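PDB 3Q2K: oxidoreductase from Bordetella pertussis, which probably oxidises UDP-linked N-acetylglucosaminuronic acid with NAD as cofactor, a step in the biosynthesis of 2,3-diacetamido-2,3-dideoxy-D-mannuronic acid. Local coordinates for residues K150-N155 / V286-I291; N207-Y212 / I257-L262; D217-P222 / G270-L275. One frame throughout, in Å; residues are numbered along the deposited sequence.

Interaction 1: K150-N155 / V286-I291; sequences KQNRRN and VAVNRI. With NAI (1,4-dihydronicotinamide adenine dinucleotide), chain U.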
# COMPACT_ATOMS: atom_id res chain seq x y z
N LYS C 150 12.13 22.21 28.69
CA LYS C 150 10.74 22.21 28.29
C LYS C 150 10.02 23.05 29.33
O LYS C 150 9.31 22.51 30.17
CB LYS C 150 10.16 20.79 28.24
CG LYS C 150 9.49 20.46 26.93
CD LYS C 150 10.57 20.03 25.96
CE LYS C 150 9.92 19.53 24.67
NZ LYS C 150 10.15 20.35 23.45
N GLN C 151 10.15 24.38 29.23
CA GLN C 151 9.76 25.18 30.38
C GLN C 151 8.26 25.16 30.64
O GLN C 151 7.87 25.31 31.80
CB GLN C 151 10.35 26.60 30.41
CG GLN C 151 9.78 27.58 29.38
CD GLN C 151 10.52 27.49 28.07
OE1 GLN C 151 11.05 26.44 27.70
NE2 GLN C 151 10.62 28.62 27.37
N ASN C 152 7.44 24.95 29.62
CA ASN C 152 6.01 25.12 29.84
C ASN C 152 5.53 24.06 30.80
O ASN C 152 4.46 24.19 31.40
CB ASN C 152 5.20 24.99 28.54
CG ASN C 152 5.34 26.20 27.63
OD1 ASN C 152 6.15 27.10 27.85
ND2 ASN C 152 4.59 26.18 26.53
N ARG C 153 6.34 23.02 30.98
CA ARG C 153 5.91 21.98 31.91
C ARG C 153 5.72 22.51 33.33
O ARG C 153 4.97 21.96 34.14
CB ARG C 153 6.86 20.79 31.87
CG ARG C 153 6.70 19.88 30.67
CD ARG C 153 7.63 18.69 30.82
NE ARG C 153 7.64 17.82 29.65
CZ ARG C 153 8.01 16.54 29.66
NH1 ARG C 153 8.39 15.95 30.78
NH2 ARG C 153 8.00 15.82 28.55
N ARG C 154 6.39 23.61 33.64
CA ARG C 154 6.34 24.13 35.00
C ARG C 154 5.20 25.12 35.10
O ARG C 154 4.89 25.57 36.20
CB ARG C 154 7.65 24.83 35.37
CG ARG C 154 8.91 23.99 35.25
CD ARG C 154 8.84 22.70 36.07
NE ARG C 154 8.39 22.92 37.44
CZ ARG C 154 7.58 22.09 38.08
NH1 ARG C 154 7.21 22.35 39.33
NH2 ARG C 154 7.13 21.00 37.48
N ASN C 155 4.61 25.49 33.97
CA ASN C 155 3.46 26.39 34.02
C ASN C 155 2.46 25.96 35.09
O ASN C 155 1.99 24.83 35.09
CB ASN C 155 2.72 26.34 32.69
CG ASN C 155 3.37 27.23 31.65
OD1 ASN C 155 4.48 27.70 31.87
ND2 ASN C 155 2.71 27.43 30.52
N VAL C 286 -2.66 32.95 24.69
CA VAL C 286 -1.68 32.80 23.61
C VAL C 286 -0.71 31.64 23.79
O VAL C 286 -0.08 31.19 22.83
CB VAL C 286 -0.94 34.12 23.31
CG1 VAL C 286 -1.96 35.19 22.95
CG2 VAL C 286 -0.09 34.55 24.49
N ALA C 287 -0.62 31.15 25.03
CA ALA C 287 0.39 30.17 25.43
C ALA C 287 -0.01 29.31 26.62
O ALA C 287 0.71 29.25 27.61
CB ALA C 287 1.76 30.82 25.65
N VAL C 288 -1.17 28.68 26.56
CA VAL C 288 -1.66 27.75 27.58
C VAL C 288 -1.40 28.41 28.92
O VAL C 288 -0.87 27.78 29.82
CB VAL C 288 -1.09 26.31 27.51
CG1 VAL C 288 -1.74 25.51 26.37
CG2 VAL C 288 0.44 26.32 27.39
N ASN C 289 -1.82 29.66 29.05
CA ASN C 289 -1.48 30.46 30.22
C ASN C 289 -2.75 30.88 30.96
O ASN C 289 -2.69 31.57 31.97
CB ASN C 289 -0.75 31.72 29.78
CG ASN C 289 -1.47 32.42 28.64
OD1 ASN C 289 -1.38 32.01 27.49
ND2 ASN C 289 -2.21 33.46 28.98
N ARG C 290 -3.90 30.46 30.45
CA ARG C 290 -5.14 30.86 31.08
C ARG C 290 -6.22 29.80 30.97
O ARG C 290 -6.73 29.51 29.89
CB ARG C 290 -5.70 32.15 30.47
CG ARG C 290 -7.12 32.39 30.96
CD ARG C 290 -7.74 33.67 30.42
NE ARG C 290 -8.41 33.31 29.17
CZ ARG C 290 -7.99 33.74 27.99
NH1 ARG C 290 -6.96 34.57 27.95
NH2 ARG C 290 -8.62 33.36 26.88
N ILE C 291 -6.58 29.25 32.12
CA ILE C 291 -7.54 28.15 32.13
C ILE C 291 -8.92 28.76 31.92
O ILE C 291 -9.37 29.53 32.76
CB ILE C 291 -7.49 27.45 33.49
CG1 ILE C 291 -6.19 26.66 33.63
CG2 ILE C 291 -8.68 26.53 33.74
CD1 ILE C 291 -6.10 26.02 34.99
PA NAI U . 19.95 32.38 17.37
O1A NAI U . 20.34 32.59 15.96
O2A NAI U . 19.47 33.80 17.95
O5B NAI U . 21.16 32.17 18.41
C5B NAI U . 22.21 31.53 17.71
C4B NAI U . 23.59 31.63 18.35
O4B NAI U . 24.29 30.39 18.20
C3B NAI U . 24.20 32.71 17.44
O3B NAI U . 24.80 33.70 18.28
C2B NAI U . 25.14 31.83 16.57
O2B NAI U . 26.33 32.51 16.17
C1B NAI U . 25.55 30.81 17.66
N9A NAI U . 26.21 29.69 16.99
C8A NAI U . 26.01 29.22 15.73
N7A NAI U . 26.79 28.20 15.56
C5A NAI U . 27.55 27.94 16.66
C6A NAI U . 28.52 27.00 17.04
N6A NAI U . 28.93 25.99 16.19
N1A NAI U . 29.01 27.09 18.27
C2A NAI U . 28.61 28.02 19.12
N3A NAI U . 27.70 28.92 18.81
C4A NAI U . 27.14 28.90 17.61
O3 NAI U . 18.56 31.57 17.48
PN NAI U . 18.03 31.25 18.96
O1N NAI U . 16.59 31.80 18.88
O2N NAI U . 18.63 31.91 20.21
O5D NAI U . 17.89 29.64 19.01
C5D NAI U . 17.97 29.25 20.37
C4D NAI U . 17.99 27.72 20.49
O4D NAI U . 17.10 27.61 21.62
C3D NAI U . 17.27 27.00 19.32
O3D NAI U . 17.20 25.59 19.48
C2D NAI U . 15.83 27.50 19.57
O2D NAI U . 14.96 26.48 19.10
C1D NAI U . 15.78 27.37 21.11
N1N NAI U . 14.89 28.34 21.74
C2N NAI U . 14.15 27.91 22.74
C3N NAI U . 13.30 28.81 23.37
C7N NAI U . 12.45 28.35 24.47
O7N NAI U . 11.44 28.96 24.75
N7N NAI U . 12.81 27.22 25.12
C4N NAI U . 13.23 30.13 22.91
C5N NAI U . 14.03 30.49 21.84
C6N NAI U . 14.88 29.57 21.27
O HOH W 1 3.50 29.69 29.04
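Asn-155 meets the 286-291 loop through its amide nitrogen: ND2 lies 3.7 Å from the backbone O of Val-288, and the direct approach to Ala-287 O is longer still. A water closes the gap to the second carbonyl. It accepts from Asn-155 ND2 at 2.8 Å and donates to Ala-287 O at 3.2 Å, so the polar link between the segments is indirect. The CG2 methyl of Val-288 packs beside the amide nitrogens, 4.0 Å from Asn-155 ND2, and also borders Asn-152 ND2. With only 102 Å² buried over both sides, this is a light, water-mediated contact.

Two internal features set the groups in place. Residues 151-154 form a 3-10 turn that turns Asn-152 and Asn-155 to the same partner. Across from it, Asn-289 OD1 accepts from Ala-287 N at 2.7 Å, nearly in line with its own C=O bond (168°), and ties the loop back on itself from a residue of a classic beta bulge, Asn-289 and Arg-290 both facing Gly-284.

The same turn serves the cofactor. Gln-151 pairs with the nicotinamide carboxamide of NADH through both ends of its amide: NE2 donates to O7N at 2.8 Å, and OE1 accepts from N7N at 3.2 Å and an almost straight 171°. A bend at chi2 (-87°) helps bring the Gln-151 amide to this position.

The contact joins the loop after strand 146-148, last of the parallel Rossmann sheet, to the loop before strand 290-296 of the mixed sheet. Around it, helix 156-166 packs on Val-288 through Leu-158, Thr-313 of helix 306-315 touches Asn-155, and helix 210-220 lies against Asn-152 and Ala-287 through His-211 and Tyr-212.

Interaction 2: N207-Y212 / I257-L262; sequences NQASHY and INVTML. With HP7 ((2S,3S,4R,5R,6R)-5-acetamido-6-[[[(2R,3S,4R,5R)-5-(2,4-dioxopyrimidin-1-yl)-3,4-dihydroxy-oxolan-2-yl]methoxy-hydroxy-phosphoryl]oxy-hydroxy-phosphoryl]oxy-3,4-dihydroxy-oxane-2-carboxylic acid), chain V.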
# COMPACT_ATOMS: atom_id res chain seq x y z
N ASN C 207 10.07 23.60 15.61
CA ASN C 207 10.56 24.75 16.35
C ASN C 207 9.50 25.26 17.34
O ASN C 207 9.56 24.91 18.52
CB ASN C 207 11.10 25.84 15.42
CG ASN C 207 11.75 26.95 16.20
OD1 ASN C 207 11.22 27.26 17.26
ND2 ASN C 207 12.88 27.48 15.73
N GLN C 208 8.48 25.97 16.87
CA GLN C 208 7.58 26.67 17.79
C GLN C 208 6.56 25.83 18.55
O GLN C 208 6.27 26.13 19.71
CB GLN C 208 6.79 27.79 17.10
CG GLN C 208 7.63 28.98 16.70
CD GLN C 208 8.29 28.79 15.35
OE1 GLN C 208 7.99 27.84 14.63
NE2 GLN C 208 9.16 29.72 14.99
N ALA C 209 5.96 24.85 17.87
CA ALA C 209 4.88 24.10 18.49
C ALA C 209 5.38 22.85 19.21
O ALA C 209 4.60 22.08 19.77
CB ALA C 209 3.84 23.71 17.44
N SER C 210 6.69 22.64 19.22
CA SER C 210 7.22 21.48 19.94
C SER C 210 6.87 21.43 21.43
O SER C 210 6.65 20.35 21.95
CB SER C 210 8.73 21.33 19.71
OG SER C 210 9.42 22.47 20.19
N HIS C 211 6.85 22.57 22.12
CA HIS C 211 6.33 22.67 23.48
C HIS C 211 4.92 22.11 23.52
O HIS C 211 4.44 21.69 24.57
CB HIS C 211 6.23 24.12 23.97
CG HIS C 211 7.49 24.92 23.78
ND1 HIS C 211 8.51 24.93 24.70
CD2 HIS C 211 7.91 25.70 22.75
CE1 HIS C 211 9.49 25.71 24.26
NE2 HIS C 211 9.14 26.19 23.08
N TYR C 212 4.24 22.20 22.38
CA TYR C 212 2.84 21.79 22.35
C TYR C 212 2.72 20.33 21.94
O TYR C 212 1.90 19.60 22.48
CB TYR C 212 2.00 22.72 21.47
CG TYR C 212 2.00 24.08 22.12
CD1 TYR C 212 0.92 24.50 22.89
CD2 TYR C 212 3.11 24.90 22.03
CE1 TYR C 212 0.96 25.72 23.52
CE2 TYR C 212 3.17 26.12 22.68
CZ TYR C 212 2.09 26.51 23.44
OH TYR C 212 2.11 27.74 24.06
N ILE C 257 -3.76 18.31 16.56
CA ILE C 257 -2.89 19.44 16.84
C ILE C 257 -2.89 20.30 15.59
O ILE C 257 -2.62 19.81 14.50
CB ILE C 257 -1.49 19.03 17.32
CG1 ILE C 257 -0.65 20.28 17.56
CG2 ILE C 257 -0.84 18.03 16.34
CD1 ILE C 257 0.71 20.11 18.21
N ASN C 258 -3.27 21.56 15.78
CA ASN C 258 -3.44 22.48 14.66
C ASN C 258 -2.47 23.65 14.75
O ASN C 258 -2.47 24.44 15.70
CB ASN C 258 -4.90 22.92 14.58
CG ASN C 258 -5.86 21.74 14.69
OD1 ASN C 258 -6.05 21.01 13.73
ND2 ASN C 258 -6.45 21.50 15.86
N VAL C 259 -1.62 23.78 13.75
CA VAL C 259 -0.48 24.69 13.88
C VAL C 259 -0.32 25.58 12.66
O VAL C 259 -0.36 25.06 11.54
CB VAL C 259 0.81 23.86 14.05
CG1 VAL C 259 2.05 24.73 14.09
CG2 VAL C 259 0.74 23.06 15.35
N THR C 260 -0.16 26.89 12.85
CA THR C 260 0.29 27.78 11.79
C THR C 260 1.04 28.99 12.34
O THR C 260 0.77 29.50 13.42
CB THR C 260 -0.83 28.28 10.86
OG1 THR C 260 -0.23 28.97 9.75
CG2 THR C 260 -1.76 29.23 11.59
N MET C 261 2.06 29.38 11.59
CA MET C 261 2.83 30.57 11.93
C MET C 261 2.34 31.74 11.08
O MET C 261 2.96 32.79 11.01
CB MET C 261 4.32 30.34 11.69
CG MET C 261 5.04 29.38 12.67
SD MET C 261 4.66 29.75 14.40
CE MET C 261 3.73 28.31 14.92
N LEU C 262 1.21 31.57 10.40
CA LEU C 262 0.76 32.59 9.47
C LEU C 262 -0.43 33.40 9.99
O LEU C 262 -1.13 34.06 9.23
CB LEU C 262 0.42 31.94 8.13
CG LEU C 262 1.53 31.05 7.57
CD1 LEU C 262 1.00 30.52 6.25
CD2 LEU C 262 2.88 31.74 7.36
N1 HP7 V . 6.35 37.31 16.74
C2 HP7 V . 5.59 38.02 15.90
O2 HP7 V . 5.94 38.46 14.79
N3 HP7 V . 4.32 38.29 16.23
C4 HP7 V . 3.83 37.84 17.40
O4 HP7 V . 2.62 38.10 17.61
C5 HP7 V . 4.60 37.10 18.29
C6 HP7 V . 5.92 36.84 17.92
PA HP7 V . 8.70 35.50 20.97
PB HP7 V . 9.81 33.38 22.52
O'P HP7 V . 9.96 31.70 17.38
O'Q HP7 V . 12.03 31.32 17.66
C1' HP7 V . 9.06 31.14 21.37
O1A HP7 V . 7.32 35.59 21.57
O1B HP7 V . 8.76 33.41 23.60
C1C HP7 V . 7.73 37.04 16.33
C2' HP7 V . 9.12 29.66 21.74
N2' HP7 V . 9.11 29.37 23.17
O2A HP7 V . 9.78 36.53 21.24
O2B HP7 V . 11.19 33.96 22.68
C2C HP7 V . 8.65 38.11 16.89
O2C HP7 V . 9.68 38.32 15.91
C3' HP7 V . 10.44 29.10 21.24
O3' HP7 V . 10.65 27.70 21.52
O3A HP7 V . 9.21 33.99 21.16
O3B HP7 V . 10.04 31.82 22.16
C3C HP7 V . 9.38 37.32 17.95
O3C HP7 V . 10.66 37.94 18.14
C4' HP7 V . 10.55 29.45 19.76
O4' HP7 V . 11.80 28.91 19.31
C4C HP7 V . 9.51 35.93 17.35
O4C HP7 V . 8.19 35.79 16.85
C5' HP7 V . 10.61 30.97 19.57
O5' HP7 V . 9.34 31.45 20.00
C5C HP7 V . 9.60 34.97 18.53
O5C HP7 V . 8.53 35.38 19.37
C6' HP7 V . 10.88 31.34 18.14
C7' HP7 V . 7.98 29.27 23.86
O7' HP7 V . 6.93 29.32 23.22
C8' HP7 V . 7.99 29.10 25.35
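Ala-209 and Val-259 meet where the turn leading into helix 210-220 packs on strand 254-260, a helix-on-sheet contact in the C-terminal alpha/beta domain of this GFO/IDH/MocA-family protein. Ile-257 and Val-259 alternate toward 207-212, and Met-261, just past the strand, does the same. Ala-209 CB sits against both branches of Val-259, 3.8 Å from CG2. In the first turn of the helix, Tyr-212 CB is reached by Ile-257 CD1 at 4.4 Å. Met-261, folded at chi2 (-48°), brings its thioether slantwise across Gln-208: CE is 3.8 Å from CB, while SD lies near CG and OE1.

Hydrogen bonds within the segments shape the ends. Ser-210 OG donates to Asn-207 O, and Leu-262 N donates to Thr-260 OG1 in an ST turn. On the strand's other side, Asn-258 OD1 is bonded to Ser-256 OG of the second subunit.

Within the two segments, the bonds to the UDP-sugar come from 207-212; Tyr-188, Arg-184 and Lys-123 are among its other partners. Gln-208 NE2 donates to carboxylate oxygen O'P at 3.2 Å, and Asn-207 OD1 accepts from O4' at 2.7 Å. Asn-207 ND2 is itself held by Asp-201, which would fix the amide's orientation. The ligand's acetamido methyl C8' lies 3.8 Å above one face of the His-211 ring, offset toward the rim, whereas hydroxyl O3' comes in the ring plane at the edge, hydrogen-bonded to His-211 NE2 at 2.6 Å and nearly straight (173°).

Interaction 3: D217-P222 / G270-L275; sequences DWLVGP and GSITIL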
# COMPACT_ATOMS: atom_id res chain seq x y z
N ASP C 217 2.05 13.60 24.78
CA ASP C 217 2.46 12.43 25.56
C ASP C 217 2.55 12.76 27.05
O ASP C 217 2.00 12.04 27.88
CB ASP C 217 3.82 11.89 25.10
CG ASP C 217 4.22 10.68 25.90
OD1 ASP C 217 4.46 10.84 27.11
OD2 ASP C 217 4.25 9.58 25.31
N TRP C 218 3.26 13.83 27.40
CA TRP C 218 3.41 14.25 28.79
C TRP C 218 2.09 14.33 29.55
O TRP C 218 1.98 13.83 30.67
CB TRP C 218 4.11 15.61 28.83
CG TRP C 218 4.37 16.04 30.23
CD1 TRP C 218 5.16 15.41 31.15
CD2 TRP C 218 3.83 17.20 30.89
NE1 TRP C 218 5.13 16.09 32.34
CE2 TRP C 218 4.32 17.19 32.21
CE3 TRP C 218 3.00 18.24 30.49
CZ2 TRP C 218 4.02 18.19 33.13
CZ3 TRP C 218 2.71 19.25 31.40
CH2 TRP C 218 3.20 19.20 32.71
N LEU C 219 1.05 14.90 28.94
CA LEU C 219 -0.18 15.11 29.68
C LEU C 219 -1.15 13.94 29.56
O LEU C 219 -1.72 13.48 30.56
CB LEU C 219 -0.91 16.38 29.21
CG LEU C 219 -0.44 17.70 29.83
CD1 LEU C 219 -1.23 18.86 29.24
CD2 LEU C 219 -0.64 17.66 31.34
N VAL C 220 -1.36 13.50 28.33
CA VAL C 220 -2.47 12.62 27.99
C VAL C 220 -2.11 11.13 27.94
O VAL C 220 -2.95 10.26 28.20
CB VAL C 220 -3.12 13.06 26.66
CG1 VAL C 220 -4.24 12.10 26.27
CG2 VAL C 220 -3.63 14.52 26.73
N GLY C 221 -0.86 10.83 27.63
CA GLY C 221 -0.37 9.45 27.70
C GLY C 221 0.28 9.05 26.38
O GLY C 221 0.44 9.88 25.49
N PRO C 222 0.68 7.78 26.24
CA PRO C 222 1.35 7.31 25.03
C PRO C 222 0.54 7.46 23.75
O PRO C 222 -0.60 6.98 23.69
CB PRO C 222 1.51 5.81 25.30
CG PRO C 222 1.61 5.72 26.80
CD PRO C 222 0.63 6.75 27.30
N GLY C 270 -2.78 29.64 21.92
CA GLY C 270 -1.86 28.56 22.25
C GLY C 270 -2.64 27.72 23.23
O GLY C 270 -2.65 28.06 24.42
N SER C 271 -3.33 26.67 22.79
CA SER C 271 -4.30 26.09 23.71
C SER C 271 -4.36 24.57 23.65
O SER C 271 -3.87 23.98 22.68
CB SER C 271 -5.70 26.59 23.39
OG SER C 271 -6.04 26.07 22.12
N ILE C 272 -4.94 23.99 24.70
CA ILE C 272 -5.24 22.57 24.85
C ILE C 272 -6.60 22.36 25.51
O ILE C 272 -6.98 23.03 26.47
CB ILE C 272 -4.15 21.75 25.57
CG1 ILE C 272 -4.59 20.28 25.60
CG2 ILE C 272 -3.89 22.23 26.98
CD1 ILE C 272 -3.39 19.34 25.55
N THR C 273 -7.39 21.47 24.92
CA THR C 273 -8.70 21.14 25.46
C THR C 273 -8.68 19.63 25.66
O THR C 273 -8.34 18.92 24.71
CB THR C 273 -9.74 21.34 24.36
OG1 THR C 273 -9.92 22.74 24.17
CG2 THR C 273 -11.06 20.77 24.81
N ILE C 274 -8.99 19.17 26.86
CA ILE C 274 -9.09 17.74 27.11
C ILE C 274 -10.51 17.39 27.54
O ILE C 274 -11.01 17.96 28.50
CB ILE C 274 -8.07 17.30 28.17
CG1 ILE C 274 -6.66 17.57 27.64
CG2 ILE C 274 -8.15 15.81 28.48
CD1 ILE C 274 -5.65 17.61 28.77
N LEU C 275 -11.14 16.45 26.85
CA LEU C 275 -12.51 16.07 27.18
C LEU C 275 -12.55 14.63 27.67
O LEU C 275 -12.05 13.78 26.96
CB LEU C 275 -13.39 16.15 25.93
CG LEU C 275 -13.42 17.58 25.37
CD1 LEU C 275 -14.39 17.73 24.21
CD2 LEU C 275 -13.89 18.47 26.52
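The end of helix 210-220 packs on strand 269-276 with the backbones well separated, the closest alpha carbons being those of Val-220 and Ile-274 at 8.4 Å. This is helix-on-sheet packing within the C-terminal alpha/beta domain. Side chains bridge the interval, as two apolar pairs. Leu-219 CD1 meets Ile-272 CD1 end to end at 4.3 Å, and Val-220 CG2 meets Ile-274 CD1 at 4.2 Å. Two consecutive residues, Leu-219 and Val-220, thus face alternate strand residues, the ones on the sheet's helix-bearing side. An extended Leu-219 chain, with chi2 at 179°, carries its CD1 across to the strand. The spacings and the 134 Å² buried in total describe ordinary van der Waals packing between four buried side chains.

The last turn, 217-220, is widened in the pi manner; a weak bond of 3.1 Å also runs from Gly-221 N to Asp-217 O. Gly-221 then departs from helical angles with phi of 127°, a positive value suited to glycine, and Pro-222 leads into strand 223-231.

Neighbouring elements complete the layer. Val-176 of strand 173-181 packs on Val-220, Val-178 of that strand and Val-283 of strand 279-284 adjoin Ile-272, and helix 156-166 presses Lys-162 on Leu-219 and Val-161 and Ile-165 on Ile-274.

Overall arrangement
From the N terminus, the chain completes the parallel Rossmann sheet with strand 146-148 and enters 150-155, the first arm of interaction 1. That contact closes the longest loop, with 130 residues between its segments, joins the loop leaving the Rossmann sheet to the edge of the mixed sheet, and encloses both other contacts. The first arms of interactions 2 and 3 bracket helix 210-220, at its start and its end. Strands 254-260 and 269-276 supply the second arms in the same order, so these two loops cross and fix one helix across the mixed sheet, where strand 173-181 lies between those strands. The contacts also meet directly: Tyr-212 packs on Ala-287, and Val-288 N probably bonds to Gly-270 O at 2.7 Å.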